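Local coordinates for protein histone-lysine N-methyltransferase SETMAR (Homo sapiens, PDB 3BO5) that dimethylates a lysine of histone H3 using S-adenosylmethionine and, fused to a mariner transposase, acts in DNA double-strand break repair, at residues C76-S87 with C109-V120; E100-L108 with M219-M227. The protein carries 2 engineered substitutions. All blocks are in the same frame, centred on the assembly; numbering follows the deposited sequence.

Contact 1: residues C76-S87 with C109-V120; sequences CLRHGENYDDNS and CRCSDHCRNRVV. With ZN (zinc ion), chain B; ZN (zinc ion), chain C.
Cys-76 and Cys-109 meet through a metal: one zinc ion takes Cys-76 SG at 2.3 Å, and Cys-109 SG binds the same ion from the other segment. Cys-62 and Cys-105 complete that site. Cys-111 and Cys-115 hold a second zinc of the triangular cluster that marks the pre-SET domain. Beside the metals lies Asn-117, its CG anti to the backbone N (chi1 -163°), which brings its amide against Leu-77 CD2, 3.4 Å from Asn-117 CG. Asn-117 OD1 accepts from Asn-82 ND2 at 2.9 Å, the two amides nearly coplanar, and a water also donates to it. Val-119 CG2 sits over one face of the Tyr-83 ring, 3.7 Å from its centroid, as a CH-pi contact. Tyr-83 OH makes a probable hydrogen bond to Glu-104 OE2. Replacing Tyr-83 by alanine would probably leave Val-119 CG2 without a ring to pack on and Glu-104 OE2 without its hydroxyl partner. Toward the solvent, Glu-81 OE2 and Asp-85 OD1 lie over opposite faces of the Arg-116 guanidinium. Both salt bridges are long, and no N-H points at either oxygen. Tyr-83 also packs on strand 102-103, and Val-120 touches strands 151-160 and 230-235.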
loop_
_atom_site.group_PDB
_atom_site.type_symbol
_atom_site.label_atom_id
_atom_site.label_comp_id
_atom_site.label_asym_id
_atom_site.label_seq_id
_atom_site.Cartn_x
_atom_site.Cartn_y
_atom_site.Cartn_z
ATOM N N CYS A 76 20.737 7.473 -3.710
ATOM C CA CYS A 76 19.403 6.873 -3.645
ATOM C C CYS A 76 19.266 5.511 -4.331
ATOM O O CYS A 76 18.208 4.869 -4.172
ATOM C CB CYS A 76 18.325 7.829 -4.209
ATOM S SG CYS A 76 18.257 9.366 -3.369
ATOM N N LEU A 77 20.258 5.115 -5.124
ATOM C CA LEU A 77 20.214 3.925 -5.939
ATOM C C LEU A 77 21.320 2.968 -5.561
ATOM O O LEU A 77 21.966 2.395 -6.456
ATOM C CB LEU A 77 20.361 4.256 -7.411
ATOM C CG LEU A 77 19.184 5.037 -7.976
ATOM C CD1 LEU A 77 19.318 5.325 -9.482
ATOM C CD2 LEU A 77 17.887 4.331 -7.727
ATOM N N ARG A 78 21.533 2.787 -4.282
ATOM C CA ARG A 78 22.666 1.940 -3.843
ATOM C C ARG A 78 22.493 0.453 -4.133
ATOM O O ARG A 78 23.465 -0.309 -3.980
ATOM C CB ARG A 78 22.963 2.177 -2.376
ATOM C CG ARG A 78 23.424 3.563 -2.121
ATOM C CD ARG A 78 23.548 3.785 -0.647
ATOM N NE ARG A 78 24.260 5.012 -0.298
ATOM C CZ ARG A 78 23.806 5.907 0.575
ATOM N NH1 ARG A 78 24.524 6.989 0.870
ATOM N NH2 ARG A 78 22.625 5.721 1.152
ATOM N N HIS A 79 21.292 0.045 -4.545
ATOM C CA HIS A 79 21.025 -1.346 -4.900
ATOM C C HIS A 79 20.407 -1.454 -6.294
ATOM O O HIS A 79 19.573 -2.314 -6.578
ATOM C CB HIS A 79 20.216 -2.021 -3.772
ATOM C CG HIS A 79 20.978 -2.096 -2.490
ATOM N ND1 HIS A 79 20.890 -1.124 -1.512
ATOM C CD2 HIS A 79 21.887 -2.994 -2.041
ATOM C CE1 HIS A 79 21.679 -1.442 -0.498
ATOM N NE2 HIS A 79 22.316 -2.557 -0.805
ATOM N N GLY A 80 20.897 -0.604 -7.193
ATOM C CA GLY A 80 20.542 -0.710 -8.591
ATOM C C GLY A 80 19.253 0.079 -8.771
ATOM O O GLY A 80 18.720 0.661 -7.813
ATOM N N GLU A 81 18.754 0.118 -9.982
ATOM C CA GLU A 81 17.567 0.892 -10.270
ATOM C C GLU A 81 16.389 0.179 -9.662
ATOM O O GLU A 81 16.335 -1.048 -9.702
ATOM C CB GLU A 81 17.372 1.054 -11.761
ATOM C CG GLU A 81 18.432 1.999 -12.350
ATOM C CD GLU A 81 18.112 2.339 -13.808
ATOM O OE1 GLU A 81 18.244 1.420 -14.649
ATOM O OE2 GLU A 81 17.663 3.495 -14.084
ATOM N N ASN A 82 15.443 0.927 -9.104
ATOM C CA ASN A 82 14.245 0.292 -8.601
ATOM C C ASN A 82 13.249 0.116 -9.719
ATOM O O ASN A 82 12.453 -0.859 -9.682
ATOM C CB ASN A 82 13.627 1.185 -7.531
ATOM C CG ASN A 82 14.487 1.297 -6.337
ATOM O OD1 ASN A 82 14.886 0.286 -5.731
ATOM N ND2 ASN A 82 14.826 2.542 -5.960
ATOM N N TYR A 83 13.262 1.044 -10.664
ATOM C CA TYR A 83 12.222 1.090 -11.658
ATOM C C TYR A 83 12.840 1.161 -13.043
ATOM O O TYR A 83 13.962 1.679 -13.226
ATOM C CB TYR A 83 11.345 2.331 -11.481
ATOM C CG TYR A 83 10.830 2.460 -10.048
ATOM C CD1 TYR A 83 9.870 1.560 -9.553
ATOM C CD2 TYR A 83 11.326 3.467 -9.203
ATOM C CE1 TYR A 83 9.353 1.680 -8.252
ATOM C CE2 TYR A 83 10.803 3.600 -7.891
ATOM C CZ TYR A 83 9.841 2.691 -7.432
ATOM O OH TYR A 83 9.373 2.829 -6.172
ATOM N N ASP A 84 12.071 0.664 -14.010
ATOM C CA ASP A 84 12.450 0.862 -15.396
ATOM C C ASP A 84 11.907 2.127 -15.983
ATOM O O ASP A 84 11.342 2.980 -15.305
ATOM C CB ASP A 84 12.092 -0.366 -16.269
ATOM C CG ASP A 84 10.647 -0.568 -16.447
ATOM O OD1 ASP A 84 9.849 0.399 -16.352
ATOM O OD2 ASP A 84 10.312 -1.735 -16.780
ATOM N N ASP A 85 12.168 2.303 -17.286
ATOM C CA ASP A 85 11.839 3.549 -17.901
ATOM C C ASP A 85 10.332 3.752 -18.044
ATOM O O ASP A 85 9.905 4.908 -18.291
ATOM C CB ASP A 85 12.545 3.719 -19.259
ATOM C CG ASP A 85 12.241 5.056 -19.887
ATOM O OD1 ASP A 85 12.649 6.079 -19.307
ATOM O OD2 ASP A 85 11.561 5.093 -20.924
ATOM N N ASN A 86 9.554 2.664 -17.895
ATOM C CA ASN A 86 8.091 2.718 -17.950
ATOM C C ASN A 86 7.523 2.806 -16.565
ATOM O O ASN A 86 6.324 2.689 -16.405
ATOM C CB ASN A 86 7.517 1.502 -18.626
ATOM C CG ASN A 86 7.865 1.459 -20.073
ATOM O OD1 ASN A 86 7.806 2.496 -20.749
ATOM N ND2 ASN A 86 8.325 0.299 -20.536
ATOM N N SER A 87 8.383 3.101 -15.592
ATOM C CA SER A 87 7.981 3.216 -14.186
ATOM C C SER A 87 7.578 1.894 -13.562
ATOM O O SER A 87 6.927 1.906 -12.496
ATOM C CB SER A 87 6.830 4.194 -14.038
ATOM O OG SER A 87 7.355 5.466 -14.429
ATOM N N CYS A 109 16.345 15.817 -3.119
ATOM C CA CYS A 109 17.196 15.434 -4.235
ATOM C C CYS A 109 17.089 16.558 -5.287
ATOM O O CYS A 109 15.993 16.972 -5.582
ATOM C CB CYS A 109 16.708 14.069 -4.808
ATOM S SG CYS A 109 16.942 12.730 -3.635
ATOM N N ARG A 110 18.209 16.901 -5.928
ATOM C CA ARG A 110 18.117 17.975 -6.890
ATOM C C ARG A 110 17.911 17.476 -8.285
ATOM O O ARG A 110 17.721 18.301 -9.188
ATOM C CB ARG A 110 19.344 18.844 -6.823
ATOM C CG ARG A 110 19.284 19.692 -5.571
ATOM C CD ARG A 110 20.643 19.876 -4.969
ATOM N NE ARG A 110 21.410 20.725 -5.849
ATOM C CZ ARG A 110 22.667 21.088 -5.635
ATOM N NH1 ARG A 110 23.277 21.867 -6.528
ATOM N NH2 ARG A 110 23.296 20.666 -4.551
ATOM N N CYS A 111 17.851 16.143 -8.458
ATOM C CA CYS A 111 17.388 15.635 -9.749
ATOM C C CYS A 111 15.995 16.157 -10.091
ATOM O O CYS A 111 15.209 16.545 -9.195
ATOM C CB CYS A 111 17.397 14.094 -9.779
ATOM S SG CYS A 111 16.334 13.474 -8.405
ATOM N N SER A 112 15.631 16.164 -11.366
ATOM C CA SER A 112 14.349 16.734 -11.742
ATOM C C SER A 112 13.207 15.856 -11.352
ATOM O O SER A 112 13.392 14.658 -10.984
ATOM C CB SER A 112 14.240 16.982 -13.241
ATOM O OG SER A 112 13.954 15.783 -13.904
ATOM N N ASP A 113 11.999 16.398 -11.463
ATOM C CA ASP A 113 10.862 15.574 -11.086
ATOM C C ASP A 113 10.631 14.458 -12.127
ATOM O O ASP A 113 9.819 13.547 -11.912
ATOM C CB ASP A 113 9.612 16.405 -10.718
ATOM C CG ASP A 113 9.721 17.103 -9.322
ATOM O OD1 ASP A 113 9.244 18.253 -9.231
ATOM O OD2 ASP A 113 10.239 16.520 -8.315
ATOM N N HIS A 114 11.406 14.478 -13.217
ATOM C CA HIS A 114 11.409 13.419 -14.230
ATOM C C HIS A 114 12.334 12.245 -13.939
ATOM O O HIS A 114 12.455 11.280 -14.710
ATOM C CB HIS A 114 11.652 14.010 -15.612
ATOM C CG HIS A 114 10.672 15.094 -15.922
ATOM N ND1 HIS A 114 11.029 16.429 -15.982
ATOM C CD2 HIS A 114 9.324 15.054 -16.068
ATOM C CE1 HIS A 114 9.949 17.157 -16.212
ATOM N NE2 HIS A 114 8.900 16.348 -16.266
ATOM N N CYS A 115 13.012 12.338 -12.800
ATOM C CA CYS A 115 13.946 11.319 -12.464
ATOM C C CYS A 115 13.195 9.970 -12.458
ATOM O O CYS A 115 12.103 9.876 -11.914
ATOM C CB CYS A 115 14.486 11.582 -11.040
ATOM S SG CYS A 115 15.569 10.275 -10.407
ATOM N N ARG A 116 13.829 8.942 -13.035
ATOM C CA ARG A 116 13.233 7.590 -13.084
ATOM C C ARG A 116 13.070 6.955 -11.727
ATOM O O ARG A 116 12.324 5.964 -11.638
ATOM C CB ARG A 116 14.011 6.628 -13.978
ATOM C CG ARG A 116 13.715 7.006 -15.441
ATOM C CD ARG A 116 14.864 6.602 -16.357
ATOM N NE ARG A 116 15.043 5.165 -16.529
ATOM C CZ ARG A 116 15.920 4.649 -17.393
ATOM N NH1 ARG A 116 16.047 3.339 -17.518
ATOM N NH2 ARG A 116 16.672 5.461 -18.136
ATOM N N ASN A 117 13.723 7.519 -10.712
ATOM C CA ASN A 117 13.575 6.979 -9.361
ATOM C C ASN A 117 12.537 7.749 -8.547
ATOM O O ASN A 117 12.636 7.752 -7.304
ATOM C CB ASN A 117 14.937 6.928 -8.625
ATOM C CG ASN A 117 14.921 6.039 -7.433
ATOM O OD1 ASN A 117 14.425 4.924 -7.515
ATOM N ND2 ASN A 117 15.545 6.495 -6.344
ATOM N N ARG A 118 11.575 8.369 -9.235
ATOM C CA ARG A 118 10.383 8.992 -8.584
ATOM C C ARG A 118 9.193 8.322 -9.217
ATOM O O ARG A 118 8.922 8.550 -10.411
ATOM C CB ARG A 118 10.342 10.511 -8.837
ATOM C CG ARG A 118 11.594 11.223 -8.347
ATOM C CD ARG A 118 11.526 12.638 -8.783
ATOM N NE ARG A 118 12.662 13.482 -8.335
ATOM C CZ ARG A 118 12.772 14.049 -7.156
ATOM N NH1 ARG A 118 11.911 13.784 -6.191
ATOM N NH2 ARG A 118 13.834 14.873 -6.931
ATOM N N VAL A 119 8.524 7.469 -8.457
ATOM C CA VAL A 119 7.388 6.666 -8.989
ATOM C C VAL A 119 6.284 6.681 -7.952
ATOM O O VAL A 119 5.254 7.306 -8.223
ATOM C CB VAL A 119 7.772 5.251 -9.394
ATOM C CG1 VAL A 119 6.563 4.362 -9.629
ATOM C CG2 VAL A 119 8.649 5.320 -10.621
ATOM N N VAL A 120 6.455 6.064 -6.777
ATOM C CA VAL A 120 5.326 6.065 -5.798
ATOM C C VAL A 120 4.876 7.489 -5.494
ATOM O O VAL A 120 3.679 7.827 -5.378
ATOM C CB VAL A 120 5.796 5.372 -4.557
ATOM C CG1 VAL A 120 4.775 5.469 -3.394
ATOM C CG2 VAL A 120 6.109 3.893 -4.905
HETATM ZN ZN ZN B . 17.867 10.988 -4.955
HETATM ZN ZN ZN C . 16.802 11.247 -8.729
HETATM O O HOH W 1 14.995 3.521 -14.598
HETATM O O HOH W 2 14.877 3.505 -9.906
HETATM O O HOH W 3 10.688 5.128 -13.661
HETATM O O HOH W 4 7.625 8.005 -12.670
#

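Contact 2: residues E100-L108 with M219-M227; sequences EPVFECNVL and MIPVRIDSM. With ZN (zinc ion), chain B; ZN (zinc ion), chain C.
A short parallel beta pairing joins the pre-SET segment 100-108 to strand 217-223 of the SET domain. Phe-103 is bridged with Arg-223. Arg-223 N donates to Val-102 O at 2.9 Å, and Glu-104 N to Arg-223 O at 2.8 Å, the latter nearly along the C=O axis. Phe-103 CA makes a CA-H...O contact with the same oxygen. On one face of the sheet Val-102 CG1 meets Val-222 CG2, and Val-102 CG2 meets Ile-220 CG2 at 3.9 Å. On the other face the Phe-103 ring lies beside the stem of Arg-223, with CE1 3.7 Å from Arg-223 CD. The arginine chain is extended from CG to NE. This carries its guanidinium past the ring to a salt bridge with Glu-185 of strand 181-185. Its NE donates to Met-227 O, and a water lies at its edge. Glu-104 and Ile-224 run side by side, pointing the same way. Glu-104 CG rests on Val-222 CG1 at 3.7 Å, while its buried carboxylate is held by Val-120 N and Gln-121 NE2. Next along the chain, Cys-105 SG bridges two zinc ions and ties the pairing to the metal cluster. Beyond it the contact becomes polar. Asn-106 ND2 donates to Ile-224 O at 3.1 Å, from above the carbonyl plane. Asn-106 OD1 accepts from Leu-108 N, an Asx turn. Finally, Val-107 N meets Asp-225 OD1 at 3.0 Å, almost straight, with an N-H...O angle of 171°.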
loop_
_atom_site.group_PDB
_atom_site.type_symbol
_atom_site.label_atom_id
_atom_site.label_comp_id
_atom_site.label_asym_id
_atom_site.label_seq_id
_atom_site.Cartn_x
_atom_site.Cartn_y
_atom_site.Cartn_z
ATOM N N GLU A 100 16.780 -5.916 -0.698
ATOM C CA GLU A 100 17.357 -4.569 -0.829
ATOM C C GLU A 100 16.288 -3.480 -0.593
ATOM O O GLU A 100 15.280 -3.430 -1.302
ATOM C CB GLU A 100 17.967 -4.402 -2.210
ATOM C CG GLU A 100 19.145 -5.327 -2.533
ATOM C CD GLU A 100 19.215 -5.654 -4.025
ATOM O OE1 GLU A 100 18.235 -5.358 -4.769
ATOM O OE2 GLU A 100 20.247 -6.221 -4.460
ATOM N N PRO A 101 16.541 -2.586 0.362
ATOM C CA PRO A 101 15.571 -1.525 0.661
ATOM C C PRO A 101 15.442 -0.541 -0.498
ATOM O O PRO A 101 16.432 -0.241 -1.207
ATOM C CB PRO A 101 16.123 -0.859 1.922
ATOM C CG PRO A 101 17.611 -1.145 1.880
ATOM C CD PRO A 101 17.745 -2.499 1.206
ATOM N N VAL A 102 14.221 -0.075 -0.718
ATOM C CA VAL A 102 13.920 0.821 -1.809
ATOM C C VAL A 102 13.794 2.254 -1.311
ATOM O O VAL A 102 12.953 2.566 -0.402
ATOM C CB VAL A 102 12.572 0.489 -2.516
ATOM C CG1 VAL A 102 12.221 1.507 -3.589
ATOM C CG2 VAL A 102 12.605 -0.959 -3.132
ATOM N N PHE A 103 14.650 3.111 -1.902
ATOM C CA PHE A 103 14.545 4.547 -1.650
ATOM C C PHE A 103 14.260 5.244 -2.948
ATOM O O PHE A 103 14.958 5.025 -3.892
ATOM C CB PHE A 103 15.877 5.061 -1.085
ATOM C CG PHE A 103 16.114 4.595 0.294
ATOM C CD1 PHE A 103 15.760 5.417 1.381
ATOM C CD2 PHE A 103 16.712 3.346 0.516
ATOM C CE1 PHE A 103 15.971 4.979 2.705
ATOM C CE2 PHE A 103 16.937 2.899 1.856
ATOM C CZ PHE A 103 16.574 3.717 2.902
ATOM N N GLU A 104 13.214 6.042 -2.984
ATOM C CA GLU A 104 13.005 6.994 -4.122
ATOM C C GLU A 104 13.772 8.291 -3.886
ATOM O O GLU A 104 14.036 8.693 -2.735
ATOM C CB GLU A 104 11.504 7.313 -4.311
ATOM C CG GLU A 104 10.782 6.081 -4.791
ATOM C CD GLU A 104 9.414 6.385 -5.432
ATOM O OE1 GLU A 104 8.955 7.566 -5.483
ATOM O OE2 GLU A 104 8.825 5.346 -5.811
ATOM N N CYS A 105 14.053 9.006 -4.997
ATOM C CA CYS A 105 14.526 10.383 -4.845
ATOM C C CYS A 105 13.382 11.182 -4.209
ATOM O O CYS A 105 12.218 10.833 -4.340
ATOM C CB CYS A 105 14.990 10.909 -6.178
ATOM S SG CYS A 105 16.478 10.154 -6.658
ATOM N N ASN A 106 13.764 12.169 -3.377
ATOM C CA ASN A 106 12.813 12.844 -2.535
ATOM C C ASN A 106 12.811 14.345 -2.730
ATOM O O ASN A 106 13.339 14.846 -3.689
ATOM C CB ASN A 106 12.974 12.415 -1.084
ATOM C CG ASN A 106 14.252 12.922 -0.455
ATOM O OD1 ASN A 106 14.833 13.893 -0.908
ATOM N ND2 ASN A 106 14.659 12.298 0.670
ATOM N N VAL A 107 12.156 15.052 -1.807
ATOM C CA VAL A 107 11.988 16.496 -2.039
ATOM C C VAL A 107 13.359 17.226 -1.997
ATOM O O VAL A 107 13.492 18.351 -2.512
ATOM C CB VAL A 107 10.996 17.055 -1.002
ATOM C CG1 VAL A 107 11.570 16.996 0.403
ATOM C CG2 VAL A 107 10.502 18.470 -1.405
ATOM N N LEU A 108 14.347 16.593 -1.375
ATOM C CA LEU A 108 15.642 17.225 -1.261
ATOM C C LEU A 108 16.632 16.871 -2.350
ATOM O O LEU A 108 17.738 17.520 -2.459
ATOM C CB LEU A 108 16.242 16.925 0.086
ATOM C CG LEU A 108 15.354 17.461 1.214
ATOM C CD1 LEU A 108 16.190 17.132 2.442
ATOM C CD2 LEU A 108 15.023 18.963 1.099
ATOM N N MET A 219 3.179 -5.750 -2.195
ATOM C CA MET A 219 3.463 -4.580 -1.390
ATOM C C MET A 219 4.976 -4.473 -1.093
ATOM O O MET A 219 5.601 -5.448 -0.648
ATOM C CB MET A 219 2.750 -4.728 -0.046
ATOM C CG MET A 219 2.908 -3.399 0.784
ATOM S SD MET A 219 2.068 -3.632 2.362
ATOM C CE MET A 219 0.368 -3.280 1.862
ATOM N N ILE A 220 5.554 -3.304 -1.381
ATOM C CA ILE A 220 6.945 -3.041 -1.151
ATOM C C ILE A 220 7.060 -1.818 -0.249
ATOM O O ILE A 220 6.457 -0.808 -0.562
ATOM C CB ILE A 220 7.603 -2.632 -2.534
ATOM C CG1 ILE A 220 7.514 -3.796 -3.514
ATOM C CG2 ILE A 220 9.094 -2.349 -2.368
ATOM C CD1 ILE A 220 7.970 -5.064 -2.927
ATOM N N PRO A 221 7.837 -1.901 0.873
ATOM C CA PRO A 221 8.082 -0.637 1.640
ATOM C C PRO A 221 8.976 0.271 0.821
ATOM O O PRO A 221 10.041 -0.149 0.356
ATOM C CB PRO A 221 8.817 -1.133 2.915
ATOM C CG PRO A 221 8.615 -2.663 2.951
ATOM C CD PRO A 221 8.450 -3.083 1.495
ATOM N N VAL A 222 8.491 1.489 0.555
ATOM C CA VAL A 222 9.254 2.417 -0.255
ATOM C C VAL A 222 9.482 3.680 0.578
ATOM O O VAL A 222 8.516 4.315 1.005
ATOM C CB VAL A 222 8.504 2.752 -1.556
ATOM C CG1 VAL A 222 9.269 3.867 -2.286
ATOM C CG2 VAL A 222 8.406 1.496 -2.452
ATOM N N ARG A 223 10.772 4.014 0.795
ATOM C CA ARG A 223 11.058 5.280 1.491
ATOM C C ARG A 223 11.280 6.424 0.556
ATOM O O ARG A 223 11.921 6.258 -0.469
ATOM C CB ARG A 223 12.236 5.101 2.479
ATOM C CG ARG A 223 11.828 4.268 3.691
ATOM C CD ARG A 223 12.975 3.855 4.567
ATOM N NE ARG A 223 12.406 3.236 5.772
ATOM C CZ ARG A 223 11.990 1.969 5.844
ATOM N NH1 ARG A 223 12.039 1.161 4.778
ATOM N NH2 ARG A 223 11.515 1.508 7.010
ATOM N N ILE A 224 10.777 7.599 0.922
ATOM C CA ILE A 224 10.882 8.785 0.089
ATOM C C ILE A 224 11.474 9.889 0.983
ATOM O O ILE A 224 12.679 9.982 1.119
ATOM C CB ILE A 224 9.572 9.191 -0.533
ATOM C CG1 ILE A 224 8.955 7.930 -1.242
ATOM C CG2 ILE A 224 9.770 10.382 -1.538
ATOM C CD1 ILE A 224 7.703 8.176 -2.074
ATOM N N ASP A 225 10.608 10.690 1.593
ATOM C CA ASP A 225 11.134 11.737 2.501
ATOM C C ASP A 225 11.469 11.251 3.891
ATOM O O ASP A 225 12.361 11.746 4.538
ATOM C CB ASP A 225 10.127 12.870 2.628
ATOM C CG ASP A 225 9.877 13.611 1.335
ATOM O OD1 ASP A 225 10.754 13.684 0.529
ATOM O OD2 ASP A 225 8.792 14.219 1.137
ATOM N N SER A 226 10.708 10.264 4.337
ATOM C CA SER A 226 10.640 9.819 5.720
ATOM C C SER A 226 11.145 8.435 5.982
ATOM O O SER A 226 11.020 7.526 5.146
ATOM C CB SER A 226 9.138 9.907 6.120
ATOM O OG SER A 226 8.923 9.429 7.448
ATOM N N MET A 227 11.643 8.219 7.206
ATOM C CA MET A 227 11.926 6.869 7.659
ATOM C C MET A 227 10.668 5.955 7.707
ATOM O O MET A 227 10.790 4.736 7.680
ATOM C CB MET A 227 12.529 6.907 9.076
ATOM C CG MET A 227 13.111 5.621 9.446
ATOM S SD MET A 227 14.623 5.209 8.543
ATOM C CE MET A 227 14.899 3.574 9.158
HETATM ZN ZN ZN B . 17.867 10.988 -4.955
HETATM ZN ZN ZN C . 16.802 11.247 -8.729
HETATM O O HOH W 5 12.163 -1.608 0.817
HETATM O O HOH W 6 12.496 1.274 1.974
HETATM O O HOH W 7 14.586 8.431 -0.099
#

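Overall arrangement
Both contacts are partly buried and stand on the same side of the chain's centre, their own centres about 10 Å apart. Contact 1 lies farther out, its centre about 19 Å from the chain centre against 13 Å for contact 2. It joins two pre-SET loops through zinc, amides, water and a charged group at the surface, with no regular strand pairing. Contact 2 joins pre-SET to SET by parallel backbone bonds, two side-chain-to-backbone bonds and aliphatic packing. The two share a pair of zinc ions. They also meet where Glu-104 of contact 2 receives polar ends of contact 1. Asn-117 ND2 of contact 1 donates to Phe-103 O of contact 2.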